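Local coordinates for protein malate dehydrogenase (Naegleria fowleri, PDB 6UM4) that probably catalyses the reversible NAD-dependent oxidation of malate to oxaloacetate, at residues A[99-103]-A[169-173]; A[191-196]-A[410-414]; A[270-275]-A[287-293]. All blocks are in the same frame, centred on the assembly; numbering follows the deposited sequence.

Contact 1: A[99-103]-A[169-173]; sequences TITVS and DAFRG
Thr101 and Thr99 of strand 98-102 meet the end of helix 167-171 and the turn behind it. The strand belongs to the parallel sheet of the Rossmann-type NAD-binding domain, and the helix packs against it. From this helix the chain goes on to strand 176-179, the neighbour of strand 98-102.

One hydrogen bond joins the segments. Thr101 OG1 donates to Ala170 O at 2.9 Å. The donor stands 47° above the carbonyl plane, away from the lone-pair directions. The same oxygen also takes a weak bond from Arg132. The hydroxyl of Thr101 is thus used to hold a carbonyl at the C-terminal end of a helix.

The apolar contacts come from the methyl of the same threonine. With chi1 at -54°, CG2 lies anti to the backbone N, while OG1, anti to its own carbonyl carbon, points at Ala170 O. Thr101 CG2 sits 3.8 Å from Ala170 CB and 3.7 Å from Phe171 CD1, and meets the ring obliquely. Beyond this, Phe171 packs on Ala208 and Leu209 of helix 191-212.

Arg172 turns outward and closes a salt bridge within its own segment, from NH2 to the anti lone pair of Asp169 OD1. Gly173 has a positive phi, and Gly173 O lies 3.3 Å from Thr99 CB.

Contact 2: A[191-196]-A[410-414]; sequences RADVMK and EKKIV
Helices 191-196 and 410-414 cross at -73°, with axes 9.3 Å apart, and come closest in backbone at Lys196 and Val414.

Ile413 is the knob of the contact. Its side chain sits among Arg191, Ala192, Met195 and Lys196. The CG2 branch points into the hole and lies 4.0 Å from both Met195 CB and Lys196 CG. CD1, off to the side of CG2, reaches the guanidinium of Arg191, which it meets obliquely at NH1.

Val414 packs beside it on the Met195 turn. Val414 CG1 is 3.6 Å from Met195 CB and 3.4 Å from Met195 O. Val414 also touches Thr228, Met231 and Ile232 of helix 226-235.

Ile413 thus makes a single knob-into-hole contact between the two domains of the subunit. Helix 191-212 belongs to the NAD-binding domain, and helix 394-414 is the last helix of the alpha/beta C-terminal domain.

Met195 reaches across to Glu410. Its chain bends at chi2, -110°, which lays SD and CE against the side of the glutamate. Met195 SD is 3.7 Å from Glu410 CG, and Met195 CE is 3.6 Å from Glu410 CD. The two side chains cross at about a right angle. The carboxylate is bound outside the segments, OE1 by Thr228 and OE2 by Asn279.

Arg191 stays extended from CG to NE and also crosses Glu410 at about a right angle. Arg191 NH2 touches Glu410 CG at 3.8 Å but stops 4.5 Å from Glu410 OE2, too far for a salt bridge. The opposite charges probably still attract weakly.

Contact 3: A[270-275]-A[287-293]; sequences DISRFA and DLSFTTI
The Arg273 guanidinium meets Phe290 O at its edge. Arg273 NE donates to Phe290 O at 3.1 Å with the acceptor in the guanidinium plane, and the N-H...O angle is 156°. A bend at chi3, 61°, turns the group to this carbonyl. The guanidinium plane stands 78° from the Phe290 ring, one face of which carries Ser289 CB over its centre. The Phe274 ring has Thr291 OG1 at its edge. Phe274 CD1 meets Leu288 CD2 at 3.6 Å, obliquely.

Backbone pairing frames these groups. Ser272 and Thr292 form a hydrogen-bonded antiparallel pair: Ser272 N to Thr292 O and Thr292 N to Ser272 O, each 3.0 Å. Further along, Asp287 N donates to Ala275 O at 2.8 Å. Between the pairs the register shifts by two residues, and Arg273 has a positive phi. There Thr291 OG1 donates to Arg273 O from above the carbonyl plane, and a water bridges Arg273 O, Asp287 O and Phe290 N.

Asp287 OD1 accepts from both Ser289 N and Ser289 OG, the latter on its syn lone pair. OD2 is held by Trp277.

Residues 287-293 run antiparallel along one edge of 271-275, their pairing broken by an Asx turn at Asp287 and a type I turn from Leu288 to Thr291: a broken beta hairpin of the C-terminal domain.

In the fold
Along the chain, contact 1 closes first, and contact 3 is nested inside the loop closed by contact 2. Contact 1 lies in the NAD-binding domain and contact 3 in the C-terminal domain. Their centres are about 36 Å apart, on opposite sides of the chain's centre. Contact 2 joins the two domains; its centre is about 26 Å from that of contact 1 and about 33 Å from that of contact 3. None of the three touches another. Helix 191-212 links two of them: its start forms contact 2, and a later part of it reaches contact 1. Contacts 1 and 3 therefore each belong to one domain's own fold, and contact 2 is one of the places where the domains meet.

Contact 1: A[99-103]-A[169-173]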
loop_
_atom_site.group_PDB
_atom_site.type_symbol
_atom_site.label_atom_id
_atom_site.label_comp_id
_atom_site.label_asym_id
_atom_site.label_seq_id
_atom_site.Cartn_x
_atom_site.Cartn_y
_atom_site.Cartn_z
ATOM N N THR A 99 19.212 -5.240 -3.593
ATOM C CA THR A 99 18.651 -6.211 -2.659
ATOM C C THR A 99 18.196 -5.515 -1.377
ATOM O O THR A 99 18.980 -4.788 -0.752
ATOM C CB THR A 99 19.704 -7.271 -2.332
ATOM O OG1 THR A 99 20.012 -7.995 -3.513
ATOM C CG2 THR A 99 19.201 -8.240 -1.278
ATOM N N ILE A 100 16.951 -5.765 -0.960
ATOM C CA ILE A 100 16.383 -5.146 0.238
ATOM C C ILE A 100 15.972 -6.249 1.206
ATOM O O ILE A 100 15.135 -7.093 0.871
ATOM C CB ILE A 100 15.166 -4.265 -0.092
ATOM C CG1 ILE A 100 15.461 -3.308 -1.247
ATOM C CG2 ILE A 100 14.738 -3.467 1.134
ATOM C CD1 ILE A 100 14.204 -3.038 -2.114
ATOM N N THR A 101 16.505 -6.215 2.420
ATOM C CA THR A 101 16.102 -7.146 3.473
ATOM C C THR A 101 15.053 -6.493 4.368
ATOM O O THR A 101 15.261 -5.384 4.858
ATOM C CB THR A 101 17.308 -7.572 4.320
ATOM O OG1 THR A 101 18.328 -8.097 3.464
ATOM C CG2 THR A 101 16.907 -8.630 5.336
ATOM N N VAL A 102 13.944 -7.190 4.608
ATOM C CA VAL A 102 12.881 -6.681 5.468
ATOM C C VAL A 102 12.599 -7.735 6.529
ATOM O O VAL A 102 12.269 -8.882 6.199
ATOM C CB VAL A 102 11.593 -6.337 4.693
ATOM C CG1 VAL A 102 10.530 -5.815 5.658
ATOM C CG2 VAL A 102 11.866 -5.305 3.598
ATOM N N SER A 103 12.749 -7.356 7.797
ATOM C CA SER A 103 12.391 -8.231 8.901
ATOM C C SER A 103 10.928 -7.996 9.282
ATOM O O SER A 103 10.257 -7.107 8.754
ATOM C CB SER A 103 13.329 -8.001 10.092
ATOM O OG SER A 103 13.094 -6.725 10.668
ATOM N N ASP A 169 21.202 -15.623 6.618
ATOM C CA ASP A 169 20.766 -15.715 5.219
ATOM C C ASP A 169 20.093 -14.425 4.756
ATOM O O ASP A 169 20.316 -13.976 3.622
ATOM C CB ASP A 169 19.828 -16.916 4.984
ATOM C CG ASP A 169 20.541 -18.287 5.074
ATOM O OD1 ASP A 169 21.771 -18.371 4.846
ATOM O OD2 ASP A 169 19.854 -19.307 5.329
ATOM N N ALA A 170 19.286 -13.809 5.626
ATOM C CA ALA A 170 18.472 -12.660 5.228
ATOM C C ALA A 170 19.321 -11.509 4.693
ATOM O O ALA A 170 19.011 -10.935 3.642
ATOM C CB ALA A 170 17.617 -12.195 6.412
ATOM N N PHE A 171 20.411 -11.173 5.384
ATOM C CA PHE A 171 21.175 -9.975 5.053
ATOM C C PHE A 171 22.250 -10.189 4.001
ATOM O O PHE A 171 22.881 -9.206 3.597
ATOM C CB PHE A 171 21.842 -9.403 6.301
ATOM C CG PHE A 171 20.874 -8.883 7.311
ATOM C CD1 PHE A 171 20.104 -7.770 7.033
ATOM C CD2 PHE A 171 20.716 -9.519 8.530
ATOM C CE1 PHE A 171 19.209 -7.280 7.970
ATOM C CE2 PHE A 171 19.822 -9.042 9.473
ATOM C CZ PHE A 171 19.061 -7.922 9.187
ATOM N N ARG A 172 22.477 -11.428 3.559
ATOM C CA ARG A 172 23.431 -11.692 2.487
ATOM C C ARG A 172 23.144 -10.790 1.294
ATOM O O ARG A 172 22.032 -10.790 0.747
ATOM C CB ARG A 172 23.393 -13.178 2.067
ATOM C CG ARG A 172 24.277 -13.499 0.831
ATOM C CD ARG A 172 24.406 -14.996 0.505
ATOM N NE ARG A 172 24.739 -15.778 1.688
ATOM C CZ ARG A 172 23.870 -16.546 2.331
ATOM N NH1 ARG A 172 22.625 -16.660 1.889
ATOM N NH2 ARG A 172 24.240 -17.190 3.424
ATOM N N GLY A 173 24.154 -10.013 0.911
ATOM C CA GLY A 173 24.075 -9.132 -0.233
ATOM C C GLY A 173 23.118 -7.969 -0.098
ATOM O O GLY A 173 22.755 -7.366 -1.109
#

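Contact 2: A[191-196]-A[410-414]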
loop_
_atom_site.group_PDB
_atom_site.type_symbol
_atom_site.label_atom_id
_atom_site.label_comp_id
_atom_site.label_asym_id
_atom_site.label_seq_id
_atom_site.Cartn_x
_atom_site.Cartn_y
_atom_site.Cartn_z
ATOM N N ARG A 191 9.691 -2.262 31.445
ATOM C CA ARG A 191 10.216 -1.356 30.428
ATOM C C ARG A 191 11.682 -1.652 30.140
ATOM O O ARG A 191 12.113 -1.621 28.982
ATOM C CB ARG A 191 10.052 0.098 30.858
ATOM C CG ARG A 191 10.865 1.053 29.990
ATOM C CD ARG A 191 10.704 2.516 30.387
ATOM N NE ARG A 191 11.717 3.358 29.751
ATOM C CZ ARG A 191 12.764 3.872 30.385
ATOM N NH1 ARG A 191 12.932 3.642 31.683
ATOM N NH2 ARG A 191 13.636 4.622 29.727
ATOM N N ALA A 192 12.460 -1.961 31.181
ATOM C CA ALA A 192 13.878 -2.252 30.989
ATOM C C ALA A 192 14.076 -3.532 30.184
ATOM O O ALA A 192 14.990 -3.624 29.354
ATOM C CB ALA A 192 14.574 -2.361 32.343
ATOM N N ASP A 193 13.229 -4.534 30.425
ATOM C CA ASP A 193 13.307 -5.787 29.686
ATOM C C ASP A 193 13.007 -5.568 28.211
ATOM O O ASP A 193 13.596 -6.224 27.340
ATOM C CB ASP A 193 12.334 -6.787 30.300
ATOM C CG ASP A 193 12.879 -7.402 31.559
ATOM O OD1 ASP A 193 14.110 -7.622 31.624
ATOM O OD2 ASP A 193 12.091 -7.585 32.508
ATOM N N VAL A 194 12.068 -4.666 27.915
ATOM C CA VAL A 194 11.760 -4.341 26.528
ATOM C C VAL A 194 12.990 -3.768 25.844
ATOM O O VAL A 194 13.273 -4.073 24.677
ATOM C CB VAL A 194 10.568 -3.365 26.455
ATOM C CG1 VAL A 194 10.414 -2.803 25.043
ATOM C CG2 VAL A 194 9.286 -4.042 26.918
ATOM N N MET A 195 13.726 -2.904 26.550
ATOM C CA MET A 195 14.946 -2.341 25.983
ATOM C C MET A 195 16.032 -3.397 25.812
ATOM O O MET A 195 16.680 -3.462 24.761
ATOM C CB MET A 195 15.444 -1.192 26.851
ATOM C CG MET A 195 14.339 -0.219 27.136
ATOM S SD MET A 195 14.616 1.309 26.264
ATOM C CE MET A 195 13.027 2.106 26.500
ATOM N N LYS A 196 16.249 -4.234 26.837
ATOM C CA LYS A 196 17.348 -5.196 26.782
ATOM C C LYS A 196 17.064 -6.328 25.803
ATOM O O LYS A 196 17.950 -6.729 25.040
ATOM C CB LYS A 196 17.630 -5.763 28.176
ATOM C CG LYS A 196 18.009 -4.698 29.196
ATOM C CD LYS A 196 18.585 -5.307 30.462
ATOM C CE LYS A 196 17.593 -5.282 31.607
ATOM N NZ LYS A 196 18.286 -5.630 32.893
ATOM N N GLU A 410 17.985 5.414 28.277
ATOM C CA GLU A 410 17.831 4.191 27.502
ATOM C C GLU A 410 19.185 3.549 27.222
ATOM O O GLU A 410 19.347 2.335 27.373
ATOM C CB GLU A 410 17.086 4.501 26.205
ATOM C CG GLU A 410 15.611 4.819 26.442
ATOM C CD GLU A 410 14.776 4.938 25.165
ATOM O OE1 GLU A 410 15.228 4.511 24.072
ATOM O OE2 GLU A 410 13.663 5.499 25.264
ATOM N N LYS A 411 20.181 4.360 26.865
ATOM C CA LYS A 411 21.495 3.815 26.544
ATOM C C LYS A 411 22.123 3.130 27.752
ATOM O O LYS A 411 22.637 2.014 27.637
ATOM C CB LYS A 411 22.403 4.928 26.025
ATOM C CG LYS A 411 23.817 4.492 25.744
ATOM C CD LYS A 411 24.538 5.552 24.944
ATOM C CE LYS A 411 26.018 5.233 24.825
ATOM N NZ LYS A 411 26.283 4.712 23.454
ATOM N N LYS A 412 22.031 3.754 28.931
ATOM C CA LYS A 412 22.590 3.142 30.134
ATOM C C LYS A 412 21.933 1.803 30.430
ATOM O O LYS A 412 22.598 0.883 30.912
ATOM C CB LYS A 412 22.433 4.073 31.337
ATOM N N ILE A 413 20.642 1.665 30.129
ATOM C CA ILE A 413 19.960 0.410 30.419
ATOM C C ILE A 413 20.489 -0.713 29.539
ATOM O O ILE A 413 20.676 -1.841 30.006
ATOM C CB ILE A 413 18.442 0.585 30.267
ATOM C CG1 ILE A 413 17.903 1.385 31.453
ATOM C CG2 ILE A 413 17.759 -0.776 30.084
ATOM C CD1 ILE A 413 16.461 1.760 31.323
ATOM N N VAL A 414 20.796 -0.424 28.275
ATOM C CA VAL A 414 21.228 -1.472 27.356
ATOM C C VAL A 414 22.739 -1.476 27.154
ATOM O O VAL A 414 23.228 -2.159 26.247
ATOM C CB VAL A 414 20.511 -1.367 26.000
ATOM C CG1 VAL A 414 19.017 -1.431 26.202
ATOM C CG2 VAL A 414 20.912 -0.082 25.247
#

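Contact 3: A[270-275]-A[287-293]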
loop_
_atom_site.group_PDB
_atom_site.type_symbol
_atom_site.label_atom_id
_atom_site.label_comp_id
_atom_site.label_asym_id
_atom_site.label_seq_id
_atom_site.Cartn_x
_atom_site.Cartn_y
_atom_site.Cartn_z
ATOM N N ASP A 270 2.345 23.673 1.276
ATOM C CA ASP A 270 2.530 25.029 1.796
ATOM C C ASP A 270 3.460 25.088 3.013
ATOM O O ASP A 270 3.972 26.168 3.335
ATOM C CB ASP A 270 1.173 25.631 2.163
ATOM C CG ASP A 270 0.240 25.775 0.961
ATOM O OD1 ASP A 270 0.727 26.033 -0.160
ATOM O OD2 ASP A 270 -0.986 25.636 1.144
ATOM N N ILE A 271 3.683 23.961 3.691
ATOM C CA ILE A 271 4.449 23.904 4.934
ATOM C C ILE A 271 5.919 23.642 4.632
ATOM O O ILE A 271 6.255 22.712 3.889
ATOM C CB ILE A 271 3.881 22.817 5.859
ATOM C CG1 ILE A 271 2.377 22.994 5.995
ATOM C CG2 ILE A 271 4.534 22.848 7.222
ATOM C CD1 ILE A 271 1.710 21.863 6.759
ATOM N N SER A 272 6.802 24.416 5.264
ATOM C CA SER A 272 8.243 24.260 5.095
ATOM C C SER A 272 8.912 24.327 6.454
ATOM O O SER A 272 8.365 24.895 7.395
ATOM C CB SER A 272 8.864 25.348 4.201
ATOM O OG SER A 272 8.574 25.133 2.827
ATOM N N ARG A 273 10.085 23.698 6.552
ATOM C CA ARG A 273 10.971 23.843 7.701
ATOM C C ARG A 273 10.313 23.374 9.003
ATOM O O ARG A 273 10.162 24.129 9.972
ATOM C CB ARG A 273 11.442 25.289 7.815
ATOM C CG ARG A 273 12.182 25.767 6.592
ATOM C CD ARG A 273 12.144 27.279 6.510
ATOM N NE ARG A 273 12.785 27.882 7.673
ATOM C CZ ARG A 273 14.049 28.291 7.683
ATOM N NH1 ARG A 273 14.791 28.143 6.593
ATOM N NH2 ARG A 273 14.577 28.839 8.775
ATOM N N PHE A 274 9.905 22.107 9.000
ATOM C CA PHE A 274 9.401 21.422 10.183
ATOM C C PHE A 274 10.341 20.275 10.538
ATOM O O PHE A 274 10.960 19.674 9.654
ATOM C CB PHE A 274 7.967 20.877 9.942
ATOM C CG PHE A 274 7.393 20.150 11.125
ATOM C CD1 PHE A 274 7.098 20.846 12.295
ATOM C CD2 PHE A 274 7.182 18.788 11.082
ATOM C CE1 PHE A 274 6.584 20.187 13.401
ATOM C CE2 PHE A 274 6.662 18.120 12.167
ATOM C CZ PHE A 274 6.361 18.815 13.333
ATOM N N ALA A 275 10.440 19.958 11.831
ATOM C CA ALA A 275 11.332 18.882 12.252
ATOM C C ALA A 275 10.907 18.312 13.603
ATOM O O ALA A 275 10.315 19.004 14.432
ATOM C CB ALA A 275 12.782 19.367 12.333
ATOM N N ASP A 287 9.016 20.497 16.446
ATOM C CA ASP A 287 9.572 21.842 16.519
ATOM C C ASP A 287 8.975 22.689 15.403
ATOM O O ASP A 287 9.258 22.453 14.223
ATOM C CB ASP A 287 11.100 21.786 16.429
ATOM C CG ASP A 287 11.763 23.144 16.664
ATOM O OD1 ASP A 287 11.056 24.128 16.973
ATOM O OD2 ASP A 287 13.006 23.213 16.562
ATOM N N LEU A 288 8.140 23.663 15.780
ATOM C CA LEU A 288 7.568 24.635 14.860
ATOM C C LEU A 288 8.359 25.935 14.815
ATOM O O LEU A 288 7.932 26.876 14.138
ATOM C CB LEU A 288 6.113 24.960 15.243
ATOM C CG LEU A 288 5.070 23.879 14.910
ATOM C CD1 LEU A 288 3.674 24.207 15.427
ATOM C CD2 LEU A 288 5.049 23.628 13.423
ATOM N N SER A 289 9.509 26.008 15.497
ATOM C CA SER A 289 10.178 27.301 15.669
ATOM C C SER A 289 10.514 27.959 14.338
ATOM O O SER A 289 10.576 29.187 14.266
ATOM C CB SER A 289 11.469 27.164 16.488
ATOM O OG SER A 289 11.251 26.524 17.734
ATOM N N PHE A 290 10.771 27.175 13.285
ATOM C CA PHE A 290 11.207 27.731 12.008
ATOM C C PHE A 290 10.190 27.551 10.892
ATOM O O PHE A 290 10.477 27.896 9.740
ATOM C CB PHE A 290 12.543 27.098 11.613
ATOM C CG PHE A 290 13.517 26.995 12.753
ATOM C CD1 PHE A 290 14.224 28.107 13.183
ATOM C CD2 PHE A 290 13.712 25.788 13.411
ATOM C CE1 PHE A 290 15.118 28.011 14.243
ATOM C CE2 PHE A 290 14.605 25.686 14.473
ATOM C CZ PHE A 290 15.307 26.796 14.886
ATOM N N THR A 291 9.019 27.013 11.200
ATOM C CA THR A 291 8.093 26.582 10.166
ATOM C C THR A 291 7.488 27.771 9.431
ATOM O O THR A 291 7.194 28.812 10.030
ATOM C CB THR A 291 7.010 25.709 10.793
ATOM O OG1 THR A 291 7.645 24.647 11.526
ATOM C CG2 THR A 291 6.107 25.094 9.713
ATOM N N THR A 292 7.310 27.620 8.115
ATOM C CA THR A 292 6.632 28.641 7.328
ATOM C C THR A 292 5.463 28.021 6.574
ATOM O O THR A 292 5.418 26.818 6.321
ATOM C CB THR A 292 7.578 29.344 6.343
ATOM O OG1 THR A 292 8.092 28.388 5.409
ATOM C CG2 THR A 292 8.720 30.017 7.075
ATOM N N ILE A 293 4.504 28.870 6.237
ATOM C CA ILE A 293 3.312 28.479 5.506
ATOM C C ILE A 293 3.185 29.444 4.343
ATOM O O ILE A 293 3.126 30.661 4.556
ATOM C CB ILE A 293 2.061 28.518 6.393
ATOM C CG1 ILE A 293 2.235 27.584 7.585
ATOM C CG2 ILE A 293 0.794 28.181 5.576
ATOM C CD1 ILE A 293 1.170 27.767 8.642
HETATM O O HOH W 1 6.831 27.617 3.253
HETATM O O HOH W 2 10.599 24.346 12.725
#